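PDB 6CNG: DegV domain-containing protein spr0652, which binds linoleic acid in a FakB-type pocket and probably carries long-chain fatty acids, with a possible role in lipid transport or fatty acid metabolism. Local coordinates for residues I52-Q57 and Y75-A80; E150-L155 and E163-A168; I249-R254 and Q261-R266. One frame throughout, in Å; residues are numbered along the deposited sequence.

Interaction 1 of 3, residues I52-Q57 and Y75-A80; sequences IQVADQ and YATAEA
Val54 and Thr77 form the tight part of this contact. The methyl CG1 of Val54 lies 3.5 Å from OG1 of Thr77 and 4.0 Å from its CB, and the two side chains meet at a slant. The valine carries CG1 anti to the backbone N (chi1 -173°), which brings this methyl to the threonine. Val54 is buried, and the Thr77 hydroxyl gets no polar partner from it. That partner is the carbonyl O of Thr73, four residues back and inside helix 67-76, to which the hydroxyl is hydrogen-bonded.

The other side is looser and wetter. Ala55 CB reaches CG2 of Thr77 only at 4.5 Å. The extended side chain of Glu79 brings OE2 to 4.2 Å from CA of Ala55, a contact without a hydrogen bond. A water bridges the two segments here. It donates to Gln53 OE1 at 3.2 Å and to Ala80 O at 3.0 Å, and accepts a weak bond from Ala55 N. No direct hydrogen bond joins the two segments.

Val54 to Gln57 form a type II' turn, closed by paired backbone bonds between its end residues. This turn is the tip of the hairpin of strands 43-54 and 57-60. It packs against the C-terminal end of helix 67-76 and the loop leading to strand 82-84, which pairs antiparallel with strand 43-54.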
loop_
_atom_site.group_PDB
_atom_site.type_symbol
_atom_site.label_atom_id
_atom_site.label_comp_id
_atom_site.label_asym_id
_atom_site.label_seq_id
_atom_site.Cartn_x
_atom_site.Cartn_y
_atom_site.Cartn_z
ATOM N N ILE A 52 -2.699 -14.569 -5.169
ATOM C CA ILE A 52 -1.763 -15.329 -4.355
ATOM C C ILE A 52 -2.055 -16.805 -4.570
ATOM O O ILE A 52 -3.164 -17.262 -4.299
ATOM C CB ILE A 52 -1.907 -14.981 -2.869
ATOM C CG1 ILE A 52 -1.510 -13.513 -2.648
ATOM C CG2 ILE A 52 -1.057 -15.894 -2.030
ATOM C CD1 ILE A 52 -2.294 -12.824 -1.588
ATOM N N GLN A 53 -1.074 -17.540 -5.055
ATOM C CA GLN A 53 -1.224 -18.963 -5.324
ATOM C C GLN A 53 -0.636 -19.759 -4.165
ATOM O O GLN A 53 0.538 -19.589 -3.832
ATOM C CB GLN A 53 -0.500 -19.304 -6.628
ATOM C CG GLN A 53 -0.610 -20.774 -7.086
ATOM C CD GLN A 53 0.650 -21.300 -7.818
ATOM O OE1 GLN A 53 1.511 -21.969 -7.224
ATOM N NE2 GLN A 53 0.748 -21.003 -9.108
ATOM N N VAL A 54 -1.452 -20.623 -3.557
ATOM C CA VAL A 54 -1.013 -21.546 -2.513
ATOM C C VAL A 54 -1.273 -22.959 -3.004
ATOM O O VAL A 54 -2.426 -23.384 -3.082
ATOM C CB VAL A 54 -1.746 -21.302 -1.194
ATOM C CG1 VAL A 54 -1.155 -22.131 -0.132
ATOM C CG2 VAL A 54 -1.700 -19.833 -0.833
ATOM N N ALA A 55 -0.207 -23.696 -3.296
ATOM C CA ALA A 55 -0.275 -25.014 -3.965
ATOM C C ALA A 55 -1.070 -24.856 -5.264
ATOM O O ALA A 55 -0.769 -23.939 -6.036
ATOM C CB ALA A 55 -0.755 -26.077 -2.988
ATOM N N ASP A 56 -2.070 -25.703 -5.547
ATOM C CA ASP A 56 -2.880 -25.571 -6.762
ATOM C C ASP A 56 -4.187 -24.795 -6.537
ATOM O O ASP A 56 -5.101 -24.893 -7.358
ATOM C CB ASP A 56 -3.125 -26.919 -7.467
ATOM C CG ASP A 56 -3.640 -28.014 -6.535
ATOM O OD1 ASP A 56 -3.655 -27.805 -5.300
ATOM O OD2 ASP A 56 -4.027 -29.101 -7.048
ATOM N N GLN A 57 -4.267 -23.990 -5.474
ATOM C CA GLN A 57 -5.398 -23.108 -5.210
ATOM C C GLN A 57 -5.004 -21.644 -5.423
ATOM O O GLN A 57 -3.902 -21.216 -5.075
ATOM C CB GLN A 57 -5.893 -23.288 -3.771
ATOM C CG GLN A 57 -7.100 -22.455 -3.421
ATOM C CD GLN A 57 -7.802 -22.926 -2.156
ATOM O OE1 GLN A 57 -7.202 -23.585 -1.285
ATOM N NE2 GLN A 57 -9.091 -22.589 -2.046
ATOM N N TYR A 75 0.262 -20.627 5.590
ATOM C CA TYR A 75 1.196 -21.024 6.606
ATOM C C TYR A 75 1.193 -22.518 6.795
ATOM O O TYR A 75 2.175 -23.072 7.286
ATOM C CB TYR A 75 0.826 -20.342 7.894
ATOM C CG TYR A 75 1.318 -18.914 8.041
ATOM C CD1 TYR A 75 2.669 -18.623 8.061
ATOM C CD2 TYR A 75 0.430 -17.873 8.213
ATOM C CE1 TYR A 75 3.119 -17.324 8.239
ATOM C CE2 TYR A 75 0.878 -16.556 8.393
ATOM C CZ TYR A 75 2.212 -16.296 8.407
ATOM O OH TYR A 75 2.663 -14.998 8.577
ATOM N N ALA A 76 0.109 -23.183 6.434
ATOM C CA ALA A 76 0.003 -24.631 6.538
ATOM C C ALA A 76 0.734 -25.362 5.432
ATOM O O ALA A 76 0.918 -26.576 5.521
ATOM C CB ALA A 76 -1.460 -25.030 6.446
ATOM N N THR A 77 1.130 -24.665 4.396
ATOM C CA THR A 77 1.648 -25.299 3.206
ATOM C C THR A 77 3.142 -25.130 3.235
ATOM O O THR A 77 3.637 -24.007 3.267
ATOM C CB THR A 77 1.055 -24.670 1.961
ATOM O OG1 THR A 77 -0.360 -24.884 1.958
ATOM C CG2 THR A 77 1.651 -25.303 0.731
ATOM N N ALA A 78 3.848 -26.249 3.249
ATOM C CA ALA A 78 5.292 -26.201 3.295
ATOM C C ALA A 78 5.849 -25.626 2.010
ATOM O O ALA A 78 6.829 -24.887 2.039
ATOM C CB ALA A 78 5.829 -27.601 3.534
ATOM N N GLU A 79 5.231 -25.942 0.879
ATOM C CA GLU A 79 5.608 -25.309 -0.374
ATOM C C GLU A 79 5.370 -23.799 -0.312
ATOM O O GLU A 79 4.367 -23.329 0.224
ATOM C CB GLU A 79 4.798 -25.904 -1.524
ATOM C CG GLU A 79 5.216 -25.376 -2.878
ATOM C CD GLU A 79 4.608 -26.144 -4.044
ATOM O OE1 GLU A 79 5.200 -26.105 -5.151
ATOM O OE2 GLU A 79 3.546 -26.779 -3.852
ATOM N N ALA A 80 6.316 -23.045 -0.858
ATOM C CA ALA A 80 6.225 -21.594 -0.848
ATOM C C ALA A 80 5.022 -21.144 -1.663
ATOM O O ALA A 80 4.674 -21.742 -2.684
ATOM C CB ALA A 80 7.497 -20.965 -1.446
HETATM O O HOH W 1 2.849 -23.179 -4.549
#

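Interaction 2 of 3, residues E150-L155 and E163-A168; sequences EKLNDL and EEVVEA
Leu155 faces Val165 and Ala168 across a buried apolar contact between two helices. CB of Leu155 lies 4.1 Å from CG2 of Val165, and its CD1 lies 3.9 Å from CG1 of the same valine. Both methyls of Leu155 also bear on Ala168, with CD2 3.8 Å from the alanine CB and CD1 4.0 Å from it. Leu155 CG sits beside the backbone N (chi1 -54°), and from there the fork reaches both partners. Leu152 adds one methyl from the preceding turn. Its CD2 meets Val165 CG1 at 3.9 Å, and this pair crosses at about a right angle. CG1 of Val165 is thus shared by two leucines. No hydrogen bond or salt bridge crosses between the segments.

The polar side chains take no part in this apolar contact and use other partners. Lys151 and Asp154 make a long ion pair within helix 143-157, 3.9 Å between NZ and OD2. Asp154 also forms a salt bridge to Arg248, and Glu150 forms one to Lys277. The buried amide of Asn153 is satisfied by the backbone of Thr38 and Ala40.

The axes of segments 150-155 and 163-168 come within 10.1 Å, with 141° between their N-to-C directions, so the two run roughly antiparallel. Leu152 and Val165 both touch Phe102 on strand 100-105, and Leu152 also reaches Ile25 on strand 23-28. This is a helical hairpin, helix 143-157 followed by helix 162-174 after a short connection. It packs on one face of the sheet containing strands 23-28 and 100-105, in the alpha/beta layering of the DegV fold.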
loop_
_atom_site.group_PDB
_atom_site.type_symbol
_atom_site.label_atom_id
_atom_site.label_comp_id
_atom_site.label_asym_id
_atom_site.label_seq_id
_atom_site.Cartn_x
_atom_site.Cartn_y
_atom_site.Cartn_z
ATOM N N GLU A 150 -6.750 8.611 -0.892
ATOM C CA GLU A 150 -7.523 9.594 -0.172
ATOM C C GLU A 150 -7.281 10.994 -0.715
ATOM O O GLU A 150 -8.220 11.785 -0.853
ATOM C CB GLU A 150 -7.157 9.538 1.305
ATOM C CG GLU A 150 -7.697 10.740 2.053
ATOM C CD GLU A 150 -7.507 10.670 3.553
ATOM O OE1 GLU A 150 -8.107 11.503 4.265
ATOM O OE2 GLU A 150 -6.775 9.773 4.006
ATOM N N LYS A 151 -6.032 11.325 -1.016
ATOM C CA LYS A 151 -5.733 12.659 -1.486
ATOM C C LYS A 151 -6.293 12.899 -2.873
ATOM O O LYS A 151 -6.794 13.984 -3.163
ATOM C CB LYS A 151 -4.235 12.880 -1.480
ATOM C CG LYS A 151 -3.848 14.259 -1.968
ATOM C CD LYS A 151 -4.466 15.399 -1.183
ATOM C CE LYS A 151 -4.170 15.313 0.277
ATOM N NZ LYS A 151 -4.323 16.608 0.999
ATOM N N LEU A 152 -6.190 11.932 -3.757
ATOM C CA LEU A 152 -6.799 12.135 -5.052
ATOM C C LEU A 152 -8.273 12.478 -4.887
ATOM O O LEU A 152 -8.780 13.410 -5.524
ATOM C CB LEU A 152 -6.630 10.885 -5.881
ATOM C CG LEU A 152 -5.236 10.545 -6.354
ATOM C CD1 LEU A 152 -5.175 9.194 -6.963
ATOM C CD2 LEU A 152 -4.803 11.572 -7.377
ATOM N N ASN A 153 -8.963 11.756 -4.004
ATOM C CA ASN A 153 -10.366 12.022 -3.756
ATOM C C ASN A 153 -10.568 13.409 -3.194
ATOM O O ASN A 153 -11.464 14.134 -3.620
ATOM C CB ASN A 153 -10.916 10.985 -2.782
ATOM C CG ASN A 153 -12.435 10.958 -2.765
ATOM O OD1 ASN A 153 -13.061 10.743 -3.799
ATOM N ND2 ASN A 153 -13.027 11.167 -1.594
ATOM N N ASP A 154 -9.773 13.775 -2.200
ATOM C CA ASP A 154 -9.778 15.137 -1.698
ATOM C C ASP A 154 -9.697 16.137 -2.849
ATOM O O ASP A 154 -10.545 17.021 -2.983
ATOM C CB ASP A 154 -8.573 15.332 -0.779
ATOM C CG ASP A 154 -8.743 14.738 0.599
ATOM O OD1 ASP A 154 -9.788 14.130 0.917
ATOM O OD2 ASP A 154 -7.775 14.896 1.375
ATOM N N LEU A 155 -8.661 16.007 -3.687
ATOM C CA LEU A 155 -8.414 16.977 -4.749
ATOM C C LEU A 155 -9.588 17.083 -5.700
ATOM O O LEU A 155 -9.877 18.174 -6.190
ATOM C CB LEU A 155 -7.145 16.643 -5.531
ATOM C CG LEU A 155 -5.870 16.466 -4.713
ATOM C CD1 LEU A 155 -4.857 15.734 -5.488
ATOM C CD2 LEU A 155 -5.328 17.775 -4.253
ATOM N N GLU A 163 -5.748 18.145 -14.994
ATOM C CA GLU A 163 -4.333 18.479 -15.000
ATOM C C GLU A 163 -3.940 19.153 -13.700
ATOM O O GLU A 163 -2.811 18.989 -13.238
ATOM C CB GLU A 163 -3.976 19.321 -16.220
ATOM C CG GLU A 163 -3.571 18.488 -17.458
ATOM C CD GLU A 163 -4.713 18.207 -18.438
ATOM O OE1 GLU A 163 -5.799 18.788 -18.239
ATOM O OE2 GLU A 163 -4.523 17.407 -19.402
ATOM N N GLU A 164 -4.864 19.877 -13.078
ATOM C CA GLU A 164 -4.610 20.391 -11.739
ATOM C C GLU A 164 -4.387 19.246 -10.756
ATOM O O GLU A 164 -3.490 19.316 -9.914
ATOM C CB GLU A 164 -5.751 21.317 -11.293
ATOM C CG GLU A 164 -5.764 22.696 -11.973
ATOM C CD GLU A 164 -6.989 23.566 -11.626
ATOM O OE1 GLU A 164 -8.005 23.042 -11.162
ATOM O OE2 GLU A 164 -6.941 24.796 -11.830
ATOM N N VAL A 165 -5.148 18.155 -10.885
ATOM C CA VAL A 165 -5.003 17.048 -9.947
ATOM C C VAL A 165 -3.675 16.340 -10.146
ATOM O O VAL A 165 -2.994 16.007 -9.180
ATOM C CB VAL A 165 -6.200 16.081 -10.036
ATOM C CG1 VAL A 165 -5.963 14.898 -9.156
ATOM C CG2 VAL A 165 -7.460 16.756 -9.624
ATOM N N VAL A 166 -3.292 16.087 -11.393
ATOM C CA VAL A 166 -1.987 15.493 -11.668
ATOM C C VAL A 166 -0.879 16.297 -10.993
ATOM O O VAL A 166 0.021 15.749 -10.350
ATOM C CB VAL A 166 -1.760 15.405 -13.188
ATOM C CG1 VAL A 166 -0.356 14.906 -13.471
ATOM C CG2 VAL A 166 -2.816 14.547 -13.851
ATOM N N GLU A 167 -0.924 17.610 -11.139
ATOM C CA GLU A 167 0.095 18.467 -10.551
ATOM C C GLU A 167 0.105 18.323 -9.032
ATOM O O GLU A 167 1.149 18.083 -8.423
ATOM C CB GLU A 167 -0.196 19.901 -11.021
ATOM C CG GLU A 167 0.440 21.040 -10.248
ATOM C CD GLU A 167 -0.004 22.415 -10.774
ATOM O OE1 GLU A 167 -0.657 22.458 -11.846
ATOM O OE2 GLU A 167 0.296 23.447 -10.115
ATOM N N ALA A 168 -1.058 18.414 -8.413
ATOM C CA ALA A 168 -1.115 18.423 -6.960
ATOM C C ALA A 168 -0.732 17.080 -6.361
ATOM O O ALA A 168 -0.163 17.039 -5.274
ATOM C CB ALA A 168 -2.513 18.819 -6.517
#

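Interaction 3 of 3, residues I249-R254 and Q261-R266; sequences IVMAQR and QQLSER
This is a buried apolar contact between a strand and the helix that follows it in the chain. Met251 on strand 247-253 carries the strand side, and Leu263 and Ser264 on helix 257-270 receive it. The terminal methyl CE of Met251 does the touching. Met251 CE lies 3.9 Å from both CG and CD2 of Leu263. The methionine is extended beyond CG (chi2 179°, chi3 -174°), which carries CE across to the helix.

Strand 247-253, helix 257-270 and strand 275-280 form a beta-alpha-beta unit. Its two strands run parallel and are adjacent in the sheet, and Met251 bonds through its backbone to Lys277 and Leu279. The helix covers one face of this pair.

Met251 CE also lies 4.1 Å from the backbone N of Ser264 and 4.3 Å from its CB. The serine hydroxyl is bonded to Arg268 NE within the helix. Beyond this contact, Leu263 also packs on Val232, Ala235 and Tyr236 of helix 228-242, while Met251 touches Leu294 and Met296 on strand 294-300.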
loop_
_atom_site.group_PDB
_atom_site.type_symbol
_atom_site.label_atom_id
_atom_site.label_comp_id
_atom_site.label_asym_id
_atom_site.label_seq_id
_atom_site.Cartn_x
_atom_site.Cartn_y
_atom_site.Cartn_z
ATOM N N ILE A 249 -1.776 10.071 9.080
ATOM C CA ILE A 249 -1.169 8.752 9.101
ATOM C C ILE A 249 -2.231 7.722 8.776
ATOM O O ILE A 249 -3.375 7.840 9.219
ATOM C CB ILE A 249 -0.585 8.444 10.479
ATOM C CG1 ILE A 249 0.502 9.440 10.848
ATOM C CG2 ILE A 249 -0.037 7.060 10.499
ATOM C CD1 ILE A 249 1.029 9.229 12.226
ATOM N N VAL A 250 -1.838 6.708 8.012
ATOM C CA VAL A 250 -2.633 5.503 7.749
ATOM C C VAL A 250 -1.780 4.301 8.136
ATOM O O VAL A 250 -0.744 4.043 7.520
ATOM C CB VAL A 250 -3.064 5.405 6.288
ATOM C CG1 VAL A 250 -3.793 4.144 6.072
ATOM C CG2 VAL A 250 -3.931 6.569 5.939
ATOM N N MET A 251 -2.203 3.576 9.157
ATOM C CA MET A 251 -1.529 2.363 9.607
ATOM C C MET A 251 -2.304 1.153 9.082
ATOM O O MET A 251 -3.350 0.794 9.623
ATOM C CB MET A 251 -1.496 2.302 11.132
ATOM C CG MET A 251 -0.753 3.398 11.837
ATOM S SD MET A 251 -0.822 3.230 13.624
ATOM C CE MET A 251 -0.050 4.725 14.166
ATOM N N ALA A 252 -1.780 0.514 8.047
ATOM C CA ALA A 252 -2.277 -0.784 7.596
ATOM C C ALA A 252 -1.582 -1.891 8.378
ATOM O O ALA A 252 -0.359 -1.987 8.363
ATOM C CB ALA A 252 -2.003 -0.937 6.106
ATOM N N GLN A 253 -2.354 -2.745 9.036
ATOM C CA GLN A 253 -1.788 -3.730 9.935
ATOM C C GLN A 253 -2.446 -5.096 9.754
ATOM O O GLN A 253 -3.599 -5.201 9.334
ATOM C CB GLN A 253 -1.919 -3.290 11.392
ATOM C CG GLN A 253 -3.301 -2.899 11.809
ATOM C CD GLN A 253 -4.152 -4.079 12.193
ATOM O OE1 GLN A 253 -3.657 -5.051 12.710
ATOM N NE2 GLN A 253 -5.450 -3.989 11.944
ATOM N N ARG A 254 -1.673 -6.141 10.078
ATOM C CA ARG A 254 -2.128 -7.528 10.086
ATOM C C ARG A 254 -2.031 -8.036 11.513
ATOM O O ARG A 254 -0.951 -8.385 11.980
ATOM C CB ARG A 254 -1.287 -8.389 9.167
ATOM C CG ARG A 254 -1.689 -9.837 9.153
ATOM C CD ARG A 254 -3.127 -10.022 8.756
ATOM N NE ARG A 254 -3.563 -11.399 8.918
ATOM C CZ ARG A 254 -4.820 -11.789 8.816
ATOM N NH1 ARG A 254 -5.781 -10.922 8.532
ATOM N NH2 ARG A 254 -5.108 -13.054 9.013
ATOM N N GLN A 261 -2.629 0.838 18.344
ATOM C CA GLN A 261 -3.269 1.759 19.277
ATOM C C GLN A 261 -2.251 2.400 20.214
ATOM O O GLN A 261 -2.388 3.578 20.545
ATOM C CB GLN A 261 -4.433 1.083 20.021
ATOM C CG GLN A 261 -5.118 1.946 21.131
ATOM C CD GLN A 261 -5.783 3.287 20.658
ATOM O OE1 GLN A 261 -5.994 3.517 19.471
ATOM N NE2 GLN A 261 -6.106 4.155 21.611
ATOM N N GLN A 262 -1.205 1.677 20.617
ATOM C CA GLN A 262 -0.243 2.245 21.551
ATOM C C GLN A 262 0.669 3.247 20.865
ATOM O O GLN A 262 1.079 4.234 21.484
ATOM C CB GLN A 262 0.590 1.148 22.201
ATOM C CG GLN A 262 -0.228 0.107 23.016
ATOM C CD GLN A 262 -0.206 0.337 24.530
ATOM O OE1 GLN A 262 0.521 1.197 25.028
ATOM N NE2 GLN A 262 -1.007 -0.435 25.263
ATOM N N LEU A 263 1.017 2.982 19.603
ATOM C CA LEU A 263 1.750 3.956 18.805
ATOM C C LEU A 263 0.902 5.194 18.536
ATOM O O LEU A 263 1.396 6.320 18.663
ATOM C CB LEU A 263 2.218 3.297 17.503
ATOM C CG LEU A 263 3.040 4.102 16.494
ATOM C CD1 LEU A 263 4.308 4.626 17.097
ATOM C CD2 LEU A 263 3.363 3.245 15.317
ATOM N N SER A 264 -0.387 4.999 18.206
ATOM C CA SER A 264 -1.299 6.107 17.921
ATOM C C SER A 264 -1.430 7.040 19.113
ATOM O O SER A 264 -1.395 8.262 18.966
ATOM C CB SER A 264 -2.667 5.553 17.520
ATOM O OG SER A 264 -3.677 6.538 17.546
ATOM N N GLU A 265 -1.617 6.482 20.300
ATOM C CA GLU A 265 -1.684 7.319 21.488
ATOM C C GLU A 265 -0.408 8.131 21.655
ATOM O O GLU A 265 -0.477 9.339 21.852
ATOM C CB GLU A 265 -2.005 6.478 22.720
ATOM C CG GLU A 265 -3.477 6.075 22.833
ATOM C CD GLU A 265 -4.433 7.264 23.029
ATOM O OE1 GLU A 265 -5.609 7.174 22.593
ATOM O OE2 GLU A 265 -4.019 8.297 23.610
ATOM N N ARG A 266 0.763 7.486 21.559
ATOM C CA ARG A 266 2.036 8.191 21.716
ATOM C C ARG A 266 2.155 9.335 20.730
ATOM O O ARG A 266 2.632 10.420 21.074
ATOM C CB ARG A 266 3.213 7.249 21.463
ATOM C CG ARG A 266 3.979 6.834 22.665
ATOM C CD ARG A 266 5.480 6.880 22.448
ATOM N NE ARG A 266 6.031 8.184 22.816
ATOM C CZ ARG A 266 7.319 8.419 23.033
ATOM N NH1 ARG A 266 8.193 7.421 22.916
ATOM N NH2 ARG A 266 7.724 9.645 23.374
#

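How the interactions relate
The three contacts follow one another along the chain, and none nests within or crosses another. Interaction 1 closes first, bringing the end of helix 67-76 and its following loop back to the hairpin tip after strand 43-54. Interaction 2 closes the short connection between helices 143-157 and 162-174, on the opposite side of the chain's centre; its centre is 39 Å from that of interaction 1. Interaction 3 closes the turn from strand 247-253 into helix 257-270, in the second sheet. Interactions 2 and 3 approach to about 5 Å between nearest atoms without touching. Salt bridges join helix 143-157 to the sheet of strands 247-253 and 275-280.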